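Local coordinates for protein leucine aminopeptidase A1, chloroplastic (Solanum lycopersicum, PDB 4KSI) that removes N-terminal amino acids from peptides as a magnesium-dependent homohexameric aminopeptidase of the M17 family, with roles in wound signalling and insect defence, at residues V381-A386 and I471-G476; V298-T303 and L410-G415; L321-M326 and P505-E510. One frame throughout, in Å; residues are numbered along the deposited sequence.

Contact 1. Residues V381-A386 and I471-G476; sequences VNNTDA and INTGPG. With MG (magnesium ion), chain B.
The side-chain amides of N382 and N472 stand steeply against each other, with their planes 75° apart. Each points its ND2 at a backbone carbonyl oxygen lying in the plane of its amide: T473 O for N382, N383 O for N472. They join two loops of the M17 catalytic domain. N383 to A386 form a type I beta turn, and this turn opens the NTDAEGRL signature of the family.

N382 grips the backbone of T473 twice. N382 ND2 gives a nearly straight bond of 2.9 Å to T473 O. N382 OD1 accepts from T473 N at 3.0 Å on a lone pair, in the carbonyl plane. I471 packs its CB against the same N382 oxygen.

N472 reaches back to the signature turn. Its CG lies between its own backbone N and carbonyl carbon (chi1 73°), which folds the amide over toward the turn. N472 ND2 then bonds N383 O at 2.9 Å and A386 O at 2.8 Å. The second bond comes from above the carbonyl plane of A386, 51° out of it. N383 O also accepts from A386 N, and the two donors approach it from opposite faces. N472 OD1 takes a weak bond from N383 N.

T473 OG1 touches the CB atoms of both N383 and A386, at 3.3 Å from each. N383 OD1 accepts from D385 N, which makes an Asx turn inside the beta turn. Together these bonds are likely to hold the shape of the loop that carries D385. The carboxylate of D385 also forms a salt bridge through OD2 with K312, a predicted active-site residue. D385 itself holds one magnesium ion by two atoms, the backbone O at 2.3 Å and OD1 at 2.1 Å.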
loop_
_atom_site.group_PDB
_atom_site.type_symbol
_atom_site.label_atom_id
_atom_site.label_comp_id
_atom_site.label_asym_id
_atom_site.label_seq_id
_atom_site.Cartn_x
_atom_site.Cartn_y
_atom_site.Cartn_z
ATOM N N VAL A 381 9.832 -18.091 15.404
ATOM C CA VAL A 381 8.625 -17.862 14.629
ATOM C C VAL A 381 8.614 -16.426 14.137
ATOM O O VAL A 381 7.975 -15.582 14.767
ATOM C CB VAL A 381 7.334 -18.214 15.435
ATOM C CG1 VAL A 381 6.054 -18.020 14.570
ATOM C CG2 VAL A 381 7.425 -19.665 15.905
ATOM N N ASN A 382 9.321 -16.154 13.010
ATOM C CA ASN A 382 9.436 -14.778 12.545
ATOM C C ASN A 382 8.163 -14.348 11.862
ATOM O O ASN A 382 8.027 -13.165 11.566
ATOM C CB ASN A 382 10.674 -14.535 11.618
ATOM C CG ASN A 382 10.680 -15.419 10.397
ATOM O OD1 ASN A 382 10.329 -16.611 10.470
ATOM N ND2 ASN A 382 11.089 -14.853 9.236
ATOM N N ASN A 383 7.223 -15.279 11.598
ATOM C CA ASN A 383 5.895 -14.854 11.091
ATOM C C ASN A 383 4.850 -15.832 11.598
ATOM O O ASN A 383 4.950 -17.017 11.310
ATOM C CB ASN A 383 5.873 -14.793 9.536
ATOM C CG ASN A 383 4.596 -14.125 8.974
ATOM O OD1 ASN A 383 3.461 -14.397 9.420
ATOM N ND2 ASN A 383 4.779 -13.240 7.963
ATOM N N THR A 384 3.886 -15.378 12.379
ATOM C CA THR A 384 2.938 -16.327 12.965
ATOM C C THR A 384 1.915 -16.812 11.974
ATOM O O THR A 384 1.096 -17.660 12.309
ATOM C CB THR A 384 2.159 -15.718 14.172
ATOM O OG1 THR A 384 1.345 -14.625 13.713
ATOM C CG2 THR A 384 3.164 -15.209 15.258
ATOM N N ASP A 385 1.920 -16.234 10.773
ATOM C CA ASP A 385 1.021 -16.678 9.732
ATOM C C ASP A 385 1.631 -17.842 8.911
ATOM O O ASP A 385 1.028 -18.352 7.949
ATOM C CB ASP A 385 0.630 -15.514 8.824
ATOM C CG ASP A 385 -0.546 -15.880 7.890
ATOM O OD1 ASP A 385 -1.268 -16.930 8.085
ATOM O OD2 ASP A 385 -0.778 -15.131 6.960
ATOM N N ALA A 386 2.847 -18.262 9.267
ATOM C CA ALA A 386 3.373 -19.492 8.706
ATOM C C ALA A 386 3.273 -20.566 9.812
ATOM O O ALA A 386 4.277 -21.193 10.203
ATOM C CB ALA A 386 4.815 -19.283 8.183
ATOM N N ILE A 471 14.389 -20.369 11.408
ATOM C CA ILE A 471 13.208 -19.540 11.424
ATOM C C ILE A 471 12.093 -20.342 10.758
ATOM O O ILE A 471 12.361 -21.364 10.121
ATOM C CB ILE A 471 13.410 -18.163 10.710
ATOM C CG1 ILE A 471 13.749 -18.346 9.210
ATOM C CG2 ILE A 471 14.446 -17.291 11.477
ATOM C CD1 ILE A 471 14.112 -17.035 8.435
ATOM N N ASN A 472 10.855 -19.882 10.847
ATOM C CA ASN A 472 9.801 -20.617 10.173
ATOM C C ASN A 472 9.469 -20.049 8.793
ATOM O O ASN A 472 8.784 -20.733 7.995
ATOM C CB ASN A 472 8.509 -20.799 11.035
ATOM C CG ASN A 472 7.696 -19.508 11.193
ATOM O OD1 ASN A 472 8.287 -18.421 11.318
ATOM N ND2 ASN A 472 6.313 -19.617 11.244
ATOM N N THR A 473 9.898 -18.827 8.497
ATOM C CA THR A 473 9.393 -18.162 7.287
ATOM C C THR A 473 10.500 -17.564 6.446
ATOM O O THR A 473 11.164 -16.616 6.874
ATOM C CB THR A 473 8.421 -17.026 7.645
ATOM O OG1 THR A 473 7.538 -17.484 8.686
ATOM C CG2 THR A 473 7.612 -16.530 6.403
ATOM N N GLY A 474 10.680 -18.106 5.233
ATOM C CA GLY A 474 11.691 -17.600 4.321
ATOM C C GLY A 474 11.193 -16.393 3.486
ATOM O O GLY A 474 10.067 -15.929 3.654
ATOM N N PRO A 475 12.029 -15.895 2.551
ATOM C CA PRO A 475 11.594 -14.818 1.618
ATOM C C PRO A 475 10.398 -15.285 0.778
ATOM O O PRO A 475 10.172 -16.510 0.635
ATOM C CB PRO A 475 12.817 -14.591 0.719
ATOM C CG PRO A 475 13.944 -15.294 1.387
ATOM C CD PRO A 475 13.395 -16.365 2.289
ATOM N N GLY A 476 9.644 -14.321 0.225
ATOM C CA GLY A 476 8.528 -14.640 -0.677
ATOM C C GLY A 476 9.005 -15.460 -1.888
ATOM O O GLY A 476 8.340 -16.377 -2.306
HETATM MG MG MG B . -1.174 -19.003 8.054
HETATM O O HOH W 1 -0.985 -19.945 6.515
#

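Contact 2. Residues V298-T303 and L410-G415; sequences VGKGLT and LATLTG. With MG (magnesium ion), chain C.
K300 and A411 meet CB to CB at 3.5 Å, tighter than usual for two carbons. This is the dense part of the contact. It sits where strands 293-302 and 406-411 run parallel, with G299 paired to L410. L410 N donates to V298 O at 2.8 Å, and K300 N donates to L410 O at 2.9 Å. G299 adds a CA-H...O contact to L410 O. Side chains of helix 388-401 cover this region: L392 lies against both V298 and A411.

The other side is looser. Past A411 the backbones part, and water 2 links them: it donates to K300 O and accepts from T412 N at 3.2 Å. T412 centres an inverse gamma turn, and L413 beyond it is partly exposed and only brushes the end of K300.

The K300 side chain spans the two regions. Its CG is anti to the backbone N (chi1 175°) and the chain stays extended to the end. This carries it past T412, which it crosses at about a right angle. K300 NZ comes 2.9 Å from T412 O, but the two are not hydrogen-bonded. T412 OG1 instead bonds the carboxylate of D325, a ligand of the same metal. K300 NZ binds magnesium at 2.3 Å. A lysine amine on a metal, carried by a parallel strand of the central sheet, is a hallmark of the two-metal site of the M17 aminopeptidases.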
loop_
_atom_site.group_PDB
_atom_site.type_symbol
_atom_site.label_atom_id
_atom_site.label_comp_id
_atom_site.label_asym_id
_atom_site.label_seq_id
_atom_site.Cartn_x
_atom_site.Cartn_y
_atom_site.Cartn_z
ATOM N N VAL A 298 -0.935 -37.330 6.492
ATOM C CA VAL A 298 -0.919 -36.225 7.455
ATOM C C VAL A 298 -1.562 -34.987 6.815
ATOM O O VAL A 298 -1.205 -34.612 5.690
ATOM C CB VAL A 298 0.533 -35.950 7.891
ATOM C CG1 VAL A 298 0.605 -34.723 8.769
ATOM C CG2 VAL A 298 1.131 -37.179 8.620
ATOM N N GLY A 299 -2.583 -34.412 7.456
ATOM C CA GLY A 299 -3.301 -33.280 6.853
ATOM C C GLY A 299 -3.194 -32.064 7.772
ATOM O O GLY A 299 -3.340 -32.199 8.993
ATOM N N LYS A 300 -2.926 -30.890 7.199
ATOM C CA LYS A 300 -2.899 -29.670 7.942
ATOM C C LYS A 300 -4.333 -29.372 8.349
ATOM O O LYS A 300 -5.238 -29.337 7.504
ATOM C CB LYS A 300 -2.378 -28.534 7.054
ATOM C CG LYS A 300 -2.441 -27.182 7.755
ATOM C CD LYS A 300 -2.019 -26.044 6.821
ATOM C CE LYS A 300 -2.363 -24.701 7.446
ATOM N NZ LYS A 300 -1.972 -23.603 6.521
ATOM N N GLY A 301 -4.548 -29.152 9.643
ATOM C CA GLY A 301 -5.895 -29.023 10.140
ATOM C C GLY A 301 -6.130 -27.715 10.893
ATOM O O GLY A 301 -6.600 -27.709 12.046
ATOM N N LEU A 302 -5.868 -26.610 10.211
ATOM C CA LEU A 302 -6.191 -25.285 10.763
ATOM C C LEU A 302 -7.666 -25.016 10.426
ATOM O O LEU A 302 -7.999 -24.598 9.283
ATOM C CB LEU A 302 -5.242 -24.201 10.170
ATOM C CG LEU A 302 -3.932 -23.946 10.963
ATOM C CD1 LEU A 302 -4.217 -23.190 12.265
ATOM C CD2 LEU A 302 -3.281 -25.283 11.343
ATOM N N THR A 303 -8.546 -25.155 11.420
ATOM C CA THR A 303 -9.946 -24.995 11.163
ATOM C C THR A 303 -10.302 -23.528 10.873
ATOM O O THR A 303 -11.374 -23.219 10.265
ATOM C CB THR A 303 -10.788 -25.569 12.330
ATOM O OG1 THR A 303 -10.514 -24.826 13.519
ATOM C CG2 THR A 303 -10.529 -27.091 12.555
ATOM N N LEU A 410 -0.682 -33.398 3.254
ATOM C CA LEU A 410 -1.387 -32.451 2.407
ATOM C C LEU A 410 -1.607 -31.223 3.262
ATOM O O LEU A 410 -2.092 -31.328 4.420
ATOM C CB LEU A 410 -2.732 -33.014 1.964
ATOM C CG LEU A 410 -2.718 -33.667 0.553
ATOM C CD1 LEU A 410 -1.811 -34.875 0.514
ATOM C CD2 LEU A 410 -4.118 -34.060 0.029
ATOM N N ALA A 411 -1.244 -30.067 2.716
ATOM C CA ALA A 411 -1.459 -28.840 3.436
ATOM C C ALA A 411 -1.716 -27.686 2.490
ATOM O O ALA A 411 -1.073 -27.583 1.441
ATOM C CB ALA A 411 -0.243 -28.540 4.303
ATOM N N THR A 412 -2.662 -26.834 2.870
ATOM C CA THR A 412 -2.843 -25.504 2.262
ATOM C C THR A 412 -1.718 -24.562 2.735
ATOM O O THR A 412 -1.938 -23.749 3.607
ATOM C CB THR A 412 -4.185 -24.895 2.688
ATOM O OG1 THR A 412 -4.352 -25.086 4.095
ATOM C CG2 THR A 412 -5.355 -25.665 1.971
ATOM N N LEU A 413 -0.504 -24.728 2.244
ATOM C CA LEU A 413 0.606 -24.153 2.970
ATOM C C LEU A 413 0.918 -22.735 2.529
ATOM O O LEU A 413 1.150 -21.880 3.370
ATOM C CB LEU A 413 1.880 -25.012 2.848
ATOM C CG LEU A 413 2.800 -24.938 4.099
ATOM C CD1 LEU A 413 2.256 -25.798 5.266
ATOM C CD2 LEU A 413 4.233 -25.364 3.778
ATOM N N THR A 414 0.970 -22.461 1.232
ATOM C CA THR A 414 1.573 -21.179 0.817
ATOM C C THR A 414 0.744 -20.515 -0.285
ATOM O O THR A 414 0.176 -21.237 -1.160
ATOM C CB THR A 414 3.056 -21.312 0.334
ATOM O OG1 THR A 414 3.099 -22.074 -0.893
ATOM C CG2 THR A 414 3.932 -22.006 1.386
ATOM N N GLY A 415 0.708 -19.168 -0.262
ATOM C CA GLY A 415 0.228 -18.361 -1.427
ATOM C C GLY A 415 1.209 -18.551 -2.596
ATOM O O GLY A 415 0.827 -18.532 -3.772
HETATM MG MG MG C . -2.508 -21.615 7.543
HETATM O O HOH W 2 -4.913 -27.778 4.980
HETATM O O HOH W 1 -0.985 -19.945 6.515
#

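Contact 3. Residues L321-M326 and P505-E510; sequences LMKNDM and PVWSDE. With MG (magnesium ion), chain C.
This is a packing contact built round one aromatic ring. The W507 indole is set against the short 3-10 segment that leads into helix 327-342, and W507 itself lies on the short strand 507-508. The two segments share no hydrogen bonds, and van der Waals contact joins them.

With chi1 at -173° the indole swings clear of its own backbone N and extends toward 321-324. Three side chains reach it, from positions neither squarely over the ring nor in its plane. The L321 side chain runs at about a right angle to that of W507, with CD2 at 4.1 Å from both W507 NE1 and W507 CE2. K323 lays its CE 3.6 Å from W507 CH2, at the far end of the ring. Its extended chain runs on to NZ, which bonds the backbone O of N221 at the end of helix 197-221. In the conformer described here, N324 brings ND2 to 3.5 Å from W507 CB. Its amide plane and the ring plane are 67° apart. N324 has a second conformer, so this detail is less certain.

At the ring edge, D509 OD1 lies in the indole plane. The same oxygen comes 4.2 Å from L321 CD1 and has a salt bridge to R318. V506 CG2 adds a looser touch, 4.2 Å from N324 O. An alanine in place of W507 would probably open a gap beside L321 CD2 and leave K323 CE without the ring it packs on.

Next to N324, D325 points away from 505-510, and its OD2 binds magnesium at 2.0 Å. M326 follows at the N-cap position of helix 327-342. The ring thus packs on the 3-10 segment just before the aspartate that this loop delivers to the two-metal site of the M17 catalytic domain.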
loop_
_atom_site.group_PDB
_atom_site.type_symbol
_atom_site.label_atom_id
_atom_site.label_comp_id
_atom_site.label_asym_id
_atom_site.label_seq_id
_atom_site.Cartn_x
_atom_site.Cartn_y
_atom_site.Cartn_z
ATOM N N LEU A 321 -11.829 -16.673 3.646
ATOM C CA LEU A 321 -11.934 -18.069 3.137
ATOM C C LEU A 321 -11.146 -19.052 4.005
ATOM O O LEU A 321 -11.086 -20.245 3.661
ATOM C CB LEU A 321 -11.442 -18.163 1.695
ATOM C CG LEU A 321 -12.277 -17.301 0.728
ATOM C CD1 LEU A 321 -11.674 -17.274 -0.682
ATOM C CD2 LEU A 321 -13.690 -17.808 0.680
ATOM N N MET A 322 -10.557 -18.576 5.127
ATOM C CA MET A 322 -9.581 -19.401 5.862
ATOM C C MET A 322 -10.177 -20.558 6.659
ATOM O O MET A 322 -9.432 -21.332 7.295
ATOM C CB MET A 322 -8.593 -18.568 6.698
ATOM C CG MET A 322 -7.603 -17.719 5.881
ATOM S SD MET A 322 -6.569 -18.759 4.784
ATOM C CE MET A 322 -7.391 -18.635 3.172
ATOM N N LYS A 323 -11.511 -20.707 6.631
ATOM C CA LYS A 323 -12.087 -21.998 7.048
ATOM C C LYS A 323 -11.492 -23.124 6.167
ATOM O O LYS A 323 -11.599 -24.305 6.538
ATOM C CB LYS A 323 -13.622 -22.004 6.864
ATOM C CG LYS A 323 -14.065 -21.907 5.385
ATOM C CD LYS A 323 -15.609 -21.854 5.241
ATOM C CE LYS A 323 -16.002 -21.794 3.746
ATOM N NZ LYS A 323 -17.506 -21.573 3.631
ATOM N N ASN A 324 -10.933 -22.797 4.976
ATOM C CA ASN A 324 -10.464 -23.880 4.113
ATOM C C ASN A 324 -8.995 -24.238 4.385
ATOM O O ASN A 324 -8.401 -25.073 3.668
ATOM C CB ASN A 324 -10.666 -23.551 2.640
ATOM C CG ASN A 324 -9.756 -22.463 2.178
ATOM O OD1 ASN A 324 -8.826 -22.089 2.889
ATOM N ND2 ASN A 324 -10.014 -21.937 0.989
ATOM N N ASP A 325 -8.429 -23.638 5.436
ATOM C CA ASP A 325 -7.076 -24.003 5.843
ATOM C C ASP A 325 -6.993 -25.359 6.526
ATOM O O ASP A 325 -5.918 -25.771 6.986
ATOM C CB ASP A 325 -6.542 -22.921 6.760
ATOM C CG ASP A 325 -5.110 -22.518 6.414
ATOM O OD1 ASP A 325 -4.656 -22.605 5.228
ATOM O OD2 ASP A 325 -4.422 -22.098 7.373
ATOM N N MET A 326 -8.144 -26.025 6.664
ATOM C CA MET A 326 -8.142 -27.442 7.070
ATOM C C MET A 326 -8.406 -28.335 5.816
ATOM O O MET A 326 -8.730 -29.514 5.950
ATOM C CB MET A 326 -9.113 -27.759 8.235
ATOM C CG MET A 326 -10.463 -27.024 8.199
ATOM S SD MET A 326 -11.322 -27.487 6.674
ATOM C CE MET A 326 -11.778 -29.219 7.003
ATOM N N PRO A 505 -6.118 -25.899 -5.038
ATOM C CA PRO A 505 -7.290 -26.629 -5.566
ATOM C C PRO A 505 -8.296 -27.184 -4.552
ATOM O O PRO A 505 -9.313 -27.747 -4.977
ATOM C CB PRO A 505 -6.653 -27.757 -6.391
ATOM C CG PRO A 505 -5.290 -27.944 -5.801
ATOM C CD PRO A 505 -4.851 -26.593 -5.301
ATOM N N VAL A 506 -8.048 -26.999 -3.243
ATOM C CA VAL A 506 -9.040 -27.352 -2.231
ATOM C C VAL A 506 -10.275 -26.445 -2.334
ATOM O O VAL A 506 -11.301 -26.756 -1.747
ATOM C CB VAL A 506 -8.494 -27.311 -0.763
ATOM C CG1 VAL A 506 -7.330 -28.334 -0.553
ATOM C CG2 VAL A 506 -8.060 -25.904 -0.401
ATOM N N TRP A 507 -10.183 -25.328 -3.051
ATOM C CA TRP A 507 -11.315 -24.377 -3.059
ATOM C C TRP A 507 -11.610 -23.889 -4.462
ATOM O O TRP A 507 -10.678 -23.515 -5.176
ATOM C CB TRP A 507 -10.999 -23.157 -2.177
ATOM C CG TRP A 507 -12.207 -22.244 -2.023
ATOM C CD1 TRP A 507 -12.470 -21.036 -2.695
ATOM C CD2 TRP A 507 -13.383 -22.478 -1.168
ATOM N NE1 TRP A 507 -13.698 -20.534 -2.319
ATOM C CE2 TRP A 507 -14.272 -21.343 -1.367
ATOM C CE3 TRP A 507 -13.755 -23.490 -0.270
ATOM C CZ2 TRP A 507 -15.503 -21.256 -0.734
ATOM C CZ3 TRP A 507 -14.967 -23.372 0.405
ATOM C CH2 TRP A 507 -15.838 -22.287 0.153
ATOM N N SER A 508 -12.868 -23.860 -4.896
ATOM C CA SER A 508 -13.146 -23.303 -6.238
ATOM C C SER A 508 -13.727 -21.895 -6.073
ATOM O O SER A 508 -14.856 -21.745 -5.541
ATOM C CB SER A 508 -14.110 -24.220 -7.010
ATOM O OG SER A 508 -14.729 -23.543 -8.076
ATOM N N ASP A 509 -12.963 -20.874 -6.481
ATOM C CA ASP A 509 -13.515 -19.497 -6.592
ATOM C C ASP A 509 -14.722 -19.333 -7.511
ATOM O O ASP A 509 -15.622 -18.589 -7.184
ATOM C CB ASP A 509 -12.446 -18.492 -6.997
ATOM C CG ASP A 509 -11.347 -18.363 -5.955
ATOM O OD1 ASP A 509 -11.634 -18.126 -4.758
ATOM O OD2 ASP A 509 -10.173 -18.554 -6.336
ATOM N N GLU A 510 -14.724 -20.002 -8.658
ATOM C CA GLU A 510 -15.829 -19.901 -9.596
ATOM C C GLU A 510 -17.091 -20.536 -8.988
ATOM O O GLU A 510 -18.166 -19.977 -9.123
ATOM C CB GLU A 510 -15.494 -20.522 -10.982
HETATM MG MG MG C . -2.508 -21.615 7.543
HETATM O O HOH W 1 -0.985 -19.945 6.515
#

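Overall arrangement
From the N terminus, the chain first passes through the N-terminal domain; all three contacts lie in the catalytic domain. Segment 298-303 comes first and pairs with 410-415, so contact 2 closes a loop of 106 residues. Segment 321-326 follows within that loop and pairs with 505-510 near the C terminus. Contact 3 thus crosses contact 2 and closes the longest span, 178 residues. Contact 1, from 381-386 to 471-476, closes 84 residues, falls wholly within the span of contact 3 and crosses contact 2. Contact 2 ties central strands, contact 3 joins the turn before helix 327-342 to strand 507-508, and contact 1 links two outer loops. Contacts 2 and 3 share one magnesium ion; contact 1 holds the other.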